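Local structure of D-alanine--D-alanine ligase (Acinetobacter baumannii ACICU, 5D8D) at residues I139-E144 against E164-H169. The protein catalyses the ATP-dependent joining of two D-alanine molecules into D-alanyl-D-alanine, a building block of the peptidoglycan cell wall. Residues are numbered along the deposited sequence; the frame is centred on the assembly and turned at random.
Sequences IKPVHE and EKATQH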
loop_
_atom_site.group_PDB
_atom_site.type_symbol
_atom_site.label_atom_id
_atom_site.label_comp_id
_atom_site.label_asym_id
_atom_site.label_seq_id
_atom_site.Cartn_x
_atom_site.Cartn_y
_atom_site.Cartn_z
ATOM N N ILE A 139 3.203 5.581 -22.563
ATOM C CA ILE A 139 4.259 5.114 -21.641
ATOM C C ILE A 139 4.298 6.079 -20.464
ATOM O O ILE A 139 4.512 7.279 -20.666
ATOM C CB ILE A 139 5.669 5.096 -22.321
ATOM C CG1 ILE A 139 5.679 4.235 -23.607
ATOM C CG2 ILE A 139 6.754 4.641 -21.342
ATOM C CD1 ILE A 139 5.377 2.764 -23.396
ATOM N N LYS A 140 4.094 5.575 -19.247
ATOM C CA LYS A 140 4.103 6.439 -18.054
ATOM C C LYS A 140 4.887 5.819 -16.902
ATOM O O LYS A 140 4.902 4.593 -16.769
ATOM C CB LYS A 140 2.670 6.835 -17.618
ATOM C CG LYS A 140 1.630 5.723 -17.572
ATOM C CD LYS A 140 0.259 6.234 -17.125
ATOM C CE LYS A 140 -0.471 7.006 -18.214
ATOM N NZ LYS A 140 -1.887 7.295 -17.823
ATOM N N PRO A 141 5.551 6.666 -16.072
ATOM C CA PRO A 141 6.199 6.122 -14.881
ATOM C C PRO A 141 5.111 5.645 -13.943
ATOM O O PRO A 141 4.086 6.322 -13.789
ATOM C CB PRO A 141 6.949 7.319 -14.285
ATOM C CG PRO A 141 6.146 8.497 -14.702
ATOM C CD PRO A 141 5.574 8.146 -16.063
ATOM N N VAL A 142 5.338 4.475 -13.357
ATOM C CA VAL A 142 4.372 3.826 -12.483
ATOM C C VAL A 142 4.059 4.639 -11.208
ATOM O O VAL A 142 2.911 4.620 -10.747
ATOM C CB VAL A 142 4.882 2.416 -12.112
ATOM C CG1 VAL A 142 4.037 1.786 -11.021
ATOM C CG2 VAL A 142 4.918 1.537 -13.356
ATOM N N HIS A 143 5.056 5.346 -10.650
ATOM C CA HIS A 143 4.941 5.869 -9.278
ATOM C C HIS A 143 4.776 7.373 -9.119
ATOM O O HIS A 143 4.379 7.808 -8.028
ATOM C CB HIS A 143 6.100 5.393 -8.387
ATOM C CG HIS A 143 5.998 3.963 -7.971
ATOM N ND1 HIS A 143 6.834 2.982 -8.465
ATOM C CD2 HIS A 143 5.158 3.348 -7.106
ATOM C CE1 HIS A 143 6.506 1.820 -7.924
ATOM N NE2 HIS A 143 5.497 2.016 -7.090
ATOM N N GLU A 144 5.022 8.174 -10.160
ATOM C CA GLU A 144 4.866 9.650 -10.017
ATOM C C GLU A 144 3.466 10.154 -9.544
ATOM O O GLU A 144 3.347 11.311 -9.108
ATOM C CB GLU A 144 5.332 10.392 -11.280
ATOM C CG GLU A 144 6.852 10.461 -11.428
ATOM C CD GLU A 144 7.539 11.493 -10.515
ATOM O OE1 GLU A 144 7.091 11.730 -9.368
ATOM O OE2 GLU A 144 8.562 12.075 -10.937
ATOM N N GLU A 164 12.972 6.242 -21.846
ATOM C CA GLU A 164 13.967 7.048 -21.098
ATOM C C GLU A 164 13.412 8.371 -20.511
ATOM O O GLU A 164 14.010 8.916 -19.577
ATOM C CB GLU A 164 15.239 7.326 -21.935
ATOM C CG GLU A 164 15.869 6.107 -22.608
ATOM C CD GLU A 164 15.719 4.815 -21.815
ATOM O OE1 GLU A 164 16.177 4.771 -20.652
ATOM O OE2 GLU A 164 15.131 3.847 -22.353
ATOM N N LYS A 165 12.306 8.890 -21.059
ATOM C CA LYS A 165 11.517 9.954 -20.390
ATOM C C LYS A 165 11.052 9.479 -18.998
ATOM O O LYS A 165 11.315 10.136 -17.981
ATOM C CB LYS A 165 10.287 10.397 -21.241
ATOM C CG LYS A 165 10.353 11.789 -21.880
ATOM C CD LYS A 165 9.549 12.849 -21.124
ATOM C CE LYS A 165 10.153 13.183 -19.759
ATOM N NZ LYS A 165 11.525 13.774 -19.815
ATOM N N ALA A 166 10.380 8.325 -18.981
ATOM C CA ALA A 166 9.847 7.707 -17.753
ATOM C C ALA A 166 10.925 7.101 -16.824
ATOM O O ALA A 166 10.723 7.061 -15.611
ATOM C CB ALA A 166 8.792 6.653 -18.110
ATOM N N THR A 167 12.044 6.633 -17.391
ATOM C CA THR A 167 13.134 5.990 -16.620
ATOM C C THR A 167 13.892 6.976 -15.714
ATOM O O THR A 167 14.484 6.539 -14.727
ATOM C CB THR A 167 14.102 5.173 -17.538
ATOM O OG1 THR A 167 13.386 4.068 -18.111
ATOM C CG2 THR A 167 15.340 4.619 -16.782
ATOM N N GLN A 168 13.872 8.278 -16.041
ATOM C CA GLN A 168 14.360 9.338 -15.120
ATOM C C GLN A 168 13.586 9.303 -13.791
ATOM O O GLN A 168 14.188 9.267 -12.709
ATOM C CB GLN A 168 14.267 10.744 -15.774
ATOM C CG GLN A 168 14.385 11.981 -14.845
ATOM C CD GLN A 168 15.808 12.514 -14.619
ATOM O OE1 GLN A 168 16.605 12.622 -15.549
ATOM N NE2 GLN A 168 16.112 12.888 -13.380
ATOM N N HIS A 169 12.255 9.299 -13.899
ATOM C CA HIS A 169 11.346 9.365 -12.740
ATOM C C HIS A 169 11.083 8.011 -12.050
ATOM O O HIS A 169 10.541 8.002 -10.936
ATOM C CB HIS A 169 9.990 9.975 -13.156
ATOM C CG HIS A 169 10.098 11.312 -13.831
ATOM N ND1 HIS A 169 9.911 11.476 -15.187
ATOM C CD2 HIS A 169 10.386 12.542 -13.341
ATOM C CE1 HIS A 169 10.076 12.747 -15.503
ATOM N NE2 HIS A 169 10.363 13.417 -14.401
#
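In the central, ATP-grasp part of the ligase, helix 159-169 packs on strand 137-141 of a four-stranded antiparallel sheet, and A166 meets P141 where the two lie closest. Their segment axes run nearly parallel, 9° apart, and the CA atoms of P141 and A166 are 4.9 Å from each other, close enough for the alanine methyl to meet the proline ring and the backbone beside it. The methyl CB of A166 sits 3.8 Å from N of P141 and 4.1 Å from its CD, and CG2 of I139 flanks it at 4.3 Å. K140, on the other side of the strand, sends its amine to a salt bridge with E176 and lies near E268, a predicted magnesium ligand. Beyond the strand, E144 crosses H169 at about a right angle: its CG lies 3.6 Å from CB of H169, and a bend at chi2 (-76°) helps bring OE2 to 3.1 Å from CD2 of H169. Carboxylate and imidazole planes are 52° apart, and OE2 stays 4.1 Å from NE2 of H169. No hydrogen bond spans the two segments; the A166 methyl against P141 and I139 joins strand to helix by apolar packing, while any carboxylate-imidazole attraction would probably be weak and depend on the ring's charge.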